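Local coordinates for protein putative transcriptional regulator, LysR family (Vibrio parahaemolyticus, PDB 3OXN) that probably acts as a DNA-binding transcriptional regulator of the LysR family, this chain being its presumed effector-binding part rather than its DNA-binding part, at residues E86-V91 and Y194-H199; F21-T26 and L71-P76. One frame throughout, in Å; residues are numbered along the deposited sequence.

Contact 1: residues E86-V91 and Y194-H199; sequences EILGRV and YSMIWH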
loop_
_atom_site.group_PDB
_atom_site.type_symbol
_atom_site.label_atom_id
_atom_site.label_comp_id
_atom_site.label_asym_id
_atom_site.label_seq_id
_atom_site.Cartn_x
_atom_site.Cartn_y
_atom_site.Cartn_z
ATOM N N GLU A 86 16.843 -2.869 15.873
ATOM C CA GLU A 86 17.602 -1.654 16.084
ATOM C C GLU A 86 16.755 -0.481 15.587
ATOM O O GLU A 86 16.045 -0.627 14.598
ATOM C CB GLU A 86 18.939 -1.725 15.341
ATOM C CG GLU A 86 18.945 -1.009 14.013
ATOM C CD GLU A 86 20.346 -0.851 13.437
ATOM O OE1 GLU A 86 21.064 -1.869 13.340
ATOM O OE2 GLU A 86 20.722 0.295 13.082
ATOM N N ILE A 87 16.799 0.668 16.268
ATOM C CA ILE A 87 16.065 1.836 15.775
ATOM C C ILE A 87 16.722 2.366 14.509
ATOM O O ILE A 87 17.941 2.337 14.368
ATOM C CB ILE A 87 15.962 2.955 16.814
ATOM C CG1 ILE A 87 15.323 2.428 18.094
ATOM C CG2 ILE A 87 15.154 4.102 16.274
ATOM C CD1 ILE A 87 14.993 3.491 19.097
ATOM N N LEU A 88 15.902 2.816 13.571
ATOM C CA LEU A 88 16.390 3.365 12.310
ATOM C C LEU A 88 16.401 4.883 12.367
ATOM O O LEU A 88 17.368 5.516 11.947
ATOM C CB LEU A 88 15.500 2.916 11.151
ATOM C CG LEU A 88 15.680 1.505 10.616
ATOM C CD1 LEU A 88 14.674 1.303 9.530
ATOM C CD2 LEU A 88 17.072 1.302 10.056
ATOM N N GLY A 89 15.310 5.440 12.897
ATOM C CA GLY A 89 15.092 6.870 12.935
ATOM C C GLY A 89 13.721 7.301 13.420
ATOM O O GLY A 89 12.897 6.500 13.803
ATOM N N ARG A 90 13.458 8.595 13.353
ATOM C CA ARG A 90 12.393 9.186 14.143
ATOM C C ARG A 90 11.262 9.737 13.301
ATOM O O ARG A 90 11.233 10.927 13.014
ATOM C CB ARG A 90 12.983 10.314 15.001
ATOM C CG ARG A 90 12.433 10.376 16.406
ATOM C CD ARG A 90 13.557 10.372 17.422
ATOM N NE ARG A 90 13.049 10.132 18.767
ATOM C CZ ARG A 90 12.562 11.089 19.554
ATOM N NH1 ARG A 90 12.533 12.352 19.121
ATOM N NH2 ARG A 90 12.109 10.785 20.769
ATOM N N VAL A 91 10.310 8.890 12.937
ATOM C CA VAL A 91 9.145 9.355 12.190
ATOM C C VAL A 91 8.285 10.333 12.984
ATOM O O VAL A 91 7.942 10.079 14.141
ATOM C CB VAL A 91 8.238 8.199 11.784
ATOM C CG1 VAL A 91 7.362 8.619 10.613
ATOM C CG2 VAL A 91 9.066 6.983 11.432
ATOM N N TYR A 194 10.924 4.423 14.042
ATOM C CA TYR A 194 10.859 3.225 13.218
ATOM C C TYR A 194 12.110 2.406 13.461
ATOM O O TYR A 194 13.088 2.904 14.012
ATOM C CB TYR A 194 10.779 3.594 11.740
ATOM C CG TYR A 194 9.472 3.273 11.076
ATOM C CD1 TYR A 194 8.272 3.701 11.623
ATOM C CD2 TYR A 194 9.434 2.552 9.881
ATOM C CE1 TYR A 194 7.060 3.415 11.005
ATOM C CE2 TYR A 194 8.231 2.263 9.242
ATOM C CZ TYR A 194 7.040 2.699 9.810
ATOM O OH TYR A 194 5.831 2.427 9.194
ATOM N N SER A 195 12.064 1.148 13.031
ATOM C CA SER A 195 13.137 0.184 13.274
ATOM C C SER A 195 13.172 -0.977 12.278
ATOM O O SER A 195 12.262 -1.167 11.488
ATOM C CB SER A 195 13.068 -0.358 14.713
ATOM O OG SER A 195 11.822 -0.095 15.313
HETATM N N MSE A 196 14.274 -1.719 12.301
HETATM C CA MSE A 196 14.367 -2.978 11.594
HETATM C C MSE A 196 14.132 -4.046 12.626
HETATM O O MSE A 196 14.522 -3.883 13.779
HETATM C CB MSE A 196 15.749 -3.161 11.015
HETATM C CG MSE A 196 16.061 -2.283 9.836
HETATM SE SE MSE A 196 17.912 -2.629 9.250
HETATM C CE MSE A 196 18.855 -2.246 10.918
ATOM N N ILE A 197 13.490 -5.131 12.222
ATOM C CA ILE A 197 13.305 -6.254 13.120
ATOM C C ILE A 197 13.670 -7.526 12.393
ATOM O O ILE A 197 13.313 -7.698 11.234
ATOM C CB ILE A 197 11.853 -6.346 13.627
ATOM C CG1 ILE A 197 11.272 -4.946 13.882
ATOM C CG2 ILE A 197 11.770 -7.229 14.876
ATOM C CD1 ILE A 197 11.719 -4.312 15.164
ATOM N N TRP A 198 14.385 -8.420 13.066
ATOM C CA TRP A 198 14.726 -9.697 12.460
ATOM C C TRP A 198 14.891 -10.822 13.478
ATOM O O TRP A 198 15.079 -10.585 14.669
ATOM C CB TRP A 198 15.980 -9.578 11.578
ATOM C CG TRP A 198 17.221 -9.235 12.334
ATOM C CD1 TRP A 198 18.147 -10.102 12.800
ATOM C CD2 TRP A 198 17.665 -7.926 12.716
ATOM N NE1 TRP A 198 19.145 -9.425 13.446
ATOM C CE2 TRP A 198 18.870 -8.079 13.407
ATOM C CE3 TRP A 198 17.159 -6.631 12.529
ATOM C CZ2 TRP A 198 19.583 -7.001 13.926
ATOM C CZ3 TRP A 198 17.866 -5.555 13.046
ATOM C CH2 TRP A 198 19.064 -5.748 13.734
ATOM N N HIS A 199 14.829 -12.051 12.973
ATOM C CA HIS A 199 15.026 -13.248 13.779
ATOM C C HIS A 199 16.512 -13.448 14.116
ATOM O O HIS A 199 17.381 -13.162 13.299
ATOM C CB HIS A 199 14.489 -14.462 13.011
ATOM C CG HIS A 199 14.144 -15.642 13.872
ATOM N ND1 HIS A 199 15.084 -16.565 14.286
ATOM C CD2 HIS A 199 12.957 -16.075 14.355
ATOM C CE1 HIS A 199 14.491 -17.505 15.001
ATOM N NE2 HIS A 199 13.200 -17.235 15.058
#
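The ring of Tyr194 meets Val91 obliquely, with methyl CG2 of Val91 3.4 Å from Tyr194 CD1, while Tyr28 packs against the same ring edge-to-face. Four residues on, the indole of Trp198 has its CZ3 near the backbone N of Glu86, again at an oblique tilt, and Arg212 makes a cation-pi contact with it. Between these rings runs an antiparallel strand pair interrupted by a classic beta bulge, in a subdomain with the periplasmic-binding-protein type fold; strand 83-89 is the outermost strand, within this chain, of its mixed sheet and pairs with strand 194-199. Glu86 and Met196 form a hydrogen-bonded pair: Met196 N reaches Glu86 O at 3.1 Å, and Glu86 N answers to Met196 O at 3.3 Å. Ile87 and Ser195 follow as a non-hydrogen-bonded pair, beyond which Leu88 and Gly89 together stand opposite Tyr194. The bulge is gripped by two bonds to that one residue. Leu88 N donates to Tyr194 O at 2.8 Å in an almost straight N-H...O line (174°), and Tyr194 N returns a bond to Gly89 O. Leu88 takes a helical backbone conformation here, which lets the extra residue fit without breaking the pairing. The side chain of Met196, a selenomethionine, is extended at chi2 and then bends at its last torsion (-57°); it runs side by side with that of Glu86, in the same direction. Helix 206-227 covers Leu88 and Met196 through Cys219 and Val215. These two side chains cross at about a right angle, with Leu88 CD2 3.7 Å from Met196 CG.

Contact 2: residues F21-T26 and L71-P76; sequences FTIATT and LAICRP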
loop_
_atom_site.group_PDB
_atom_site.type_symbol
_atom_site.label_atom_id
_atom_site.label_comp_id
_atom_site.label_asym_id
_atom_site.label_seq_id
_atom_site.Cartn_x
_atom_site.Cartn_y
_atom_site.Cartn_z
ATOM N N PHE A 21 15.566 -11.436 -0.874
ATOM C CA PHE A 21 15.314 -11.033 0.489
ATOM C C PHE A 21 13.840 -10.735 0.624
ATOM O O PHE A 21 13.248 -10.077 -0.233
ATOM C CB PHE A 21 16.154 -9.803 0.852
ATOM C CG PHE A 21 17.638 -10.005 0.652
ATOM C CD1 PHE A 21 18.206 -9.884 -0.610
ATOM C CD2 PHE A 21 18.454 -10.335 1.715
ATOM C CE1 PHE A 21 19.551 -10.089 -0.803
ATOM C CE2 PHE A 21 19.805 -10.538 1.521
ATOM C CZ PHE A 21 20.350 -10.413 0.254
ATOM N N THR A 22 13.247 -11.264 1.687
ATOM C CA THR A 22 11.887 -10.945 2.048
ATOM C C THR A 22 11.922 -9.850 3.102
ATOM O O THR A 22 12.499 -10.023 4.171
ATOM C CB THR A 22 11.185 -12.164 2.640
ATOM O OG1 THR A 22 11.292 -13.250 1.718
ATOM C CG2 THR A 22 9.714 -11.867 2.926
ATOM N N ILE A 23 11.297 -8.726 2.792
ATOM C CA ILE A 23 11.141 -7.651 3.750
ATOM C C ILE A 23 9.675 -7.448 4.034
ATOM O O ILE A 23 8.933 -7.063 3.140
ATOM C CB ILE A 23 11.656 -6.336 3.169
ATOM C CG1 ILE A 23 13.093 -6.506 2.677
ATOM C CG2 ILE A 23 11.543 -5.230 4.208
ATOM C CD1 ILE A 23 14.059 -6.787 3.791
ATOM N N ALA A 24 9.250 -7.707 5.261
ATOM C CA ALA A 24 7.876 -7.389 5.661
ATOM C C ALA A 24 7.828 -5.924 6.051
ATOM O O ALA A 24 8.552 -5.489 6.953
ATOM C CB ALA A 24 7.427 -8.267 6.828
ATOM N N THR A 25 7.009 -5.133 5.376
ATOM C CA THR A 25 7.036 -3.700 5.687
ATOM C C THR A 25 5.694 -2.957 5.726
ATOM O O THR A 25 4.683 -3.412 5.186
ATOM C CB THR A 25 8.084 -2.962 4.818
ATOM O OG1 THR A 25 7.766 -1.570 4.762
ATOM C CG2 THR A 25 8.132 -3.521 3.410
ATOM N N THR A 26 5.685 -1.822 6.410
ATOM C CA THR A 26 4.490 -0.990 6.457
ATOM C C THR A 26 4.300 -0.248 5.147
ATOM O O THR A 26 5.010 -0.499 4.189
ATOM C CB THR A 26 4.557 0.037 7.592
ATOM O OG1 THR A 26 5.679 0.902 7.385
ATOM C CG2 THR A 26 4.683 -0.660 8.932
ATOM N N LEU A 71 13.622 -9.657 7.169
ATOM C CA LEU A 71 13.719 -8.442 7.969
ATOM C C LEU A 71 12.345 -7.773 8.000
ATOM O O LEU A 71 11.577 -7.851 7.036
ATOM C CB LEU A 71 14.732 -7.494 7.318
ATOM C CG LEU A 71 15.008 -6.121 7.922
ATOM C CD1 LEU A 71 15.676 -6.230 9.280
ATOM C CD2 LEU A 71 15.878 -5.327 6.962
ATOM N N ALA A 72 12.024 -7.113 9.101
ATOM C CA ALA A 72 10.797 -6.335 9.168
ATOM C C ALA A 72 11.152 -4.871 9.405
ATOM O O ALA A 72 11.981 -4.570 10.270
ATOM C CB ALA A 72 9.909 -6.860 10.278
ATOM N N ILE A 73 10.552 -3.961 8.639
ATOM C CA ILE A 73 10.695 -2.534 8.947
ATOM C C ILE A 73 9.362 -1.894 9.382
ATOM O O ILE A 73 8.429 -1.780 8.580
ATOM C CB ILE A 73 11.282 -1.739 7.776
ATOM C CG1 ILE A 73 12.602 -2.371 7.311
ATOM C CG2 ILE A 73 11.448 -0.268 8.181
ATOM C CD1 ILE A 73 13.150 -1.825 5.973
ATOM N N CYS A 74 9.278 -1.480 10.645
ATOM C CA CYS A 74 8.059 -0.894 11.170
ATOM C C CYS A 74 8.288 -0.252 12.521
ATOM O O CYS A 74 9.409 -0.109 12.967
ATOM C CB CYS A 74 7.019 -1.987 11.361
ATOM S SG CYS A 74 7.399 -3.125 12.731
ATOM N N ARG A 75 7.190 0.122 13.168
ATOM C CA ARG A 75 7.188 0.474 14.581
ATOM C C ARG A 75 6.516 -0.646 15.380
ATOM O O ARG A 75 5.296 -0.684 15.488
ATOM C CB ARG A 75 6.414 1.767 14.788
ATOM C CG ARG A 75 6.688 2.410 16.111
ATOM C CD ARG A 75 5.657 3.463 16.455
ATOM N NE ARG A 75 4.817 3.032 17.570
ATOM C CZ ARG A 75 5.104 3.280 18.842
ATOM N NH1 ARG A 75 6.206 3.964 19.152
ATOM N NH2 ARG A 75 4.296 2.851 19.798
ATOM N N PRO A 76 7.307 -1.577 15.930
ATOM C CA PRO A 76 6.732 -2.647 16.755
ATOM C C PRO A 76 5.845 -2.093 17.862
ATOM O O PRO A 76 6.321 -1.301 18.677
ATOM C CB PRO A 76 7.956 -3.300 17.388
ATOM C CG PRO A 76 9.062 -2.996 16.463
ATOM C CD PRO A 76 8.773 -1.652 15.867
#
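The carbonyl oxygen of Leu71 accepts a hydrogen bond from Ala24 N at 2.9 Å and a weaker CA-H...O contact from Ile23 CA at 3.3 Å, both of the adjacent strand. Ala24 O in turn accepts from Ile73 N at 3.0 Å, with Ala72 CA as its weaker second partner. Ala24 thus bonds through its N and its O to the two residues flanking its partner Ala72, the pattern of parallel pairing, here between two inner strands of the mixed sheet of a periplasmic-binding-protein type subdomain. At one end Leu71 N binds Thr22 O; at the other, the bond from Thr26 N to Ile73 O is weak. Ile23, Leu71, Thr25 and Ile73 send side chains to one face, where helices 28-44 and 206-227 pack. Ile23 places CG1 beside its own backbone N (chi1 -54°), and a second turn of similar size at chi2 swings CD1 across to Leu71 CB at 3.7 Å. Its other branch, CG2, reaches Ile73 CD1 at 4.2 Å as the two isoleucines cross. On the far face the methyls of Ala24 and Ala72 stand 4.5 Å apart. Where the first strand gives way to helix 28-44, Thr26 OG1 lies between its own backbone N and carbonyl carbon (chi1 61°). There it caps Ala29 N and probably hydrogen-bonds the hydroxyl of Tyr194, while Thr25 OG1 donates to Thr26 O. The remaining branch of Thr26 turns to the neighbouring strand, its methyl CG2 touching Cys74 CB at 3.6 Å.

From the N terminus, strand 20-25 runs into helix 28-44, and the chain passes through strand 49-54 and helix 60-65 before strand 71-74 returns alongside the first; contact 2 closes that loop. Only afterwards does strand 83-89 open the loop of contact 1. It leads out to the second subdomain and its own sheet, and the chain comes back as strand 194-199. The two loops are thus in series, neither nested nor crossing, yet they meet in one sheet because strand 194-199 slots between 71-74 and 83-89, with a probable backbone hydrogen bond from Ile197 N to Ala72 O. Contact 1 therefore ties together the outgoing and returning connections between subdomains, whose cleft probably receives the effector, as in relatives.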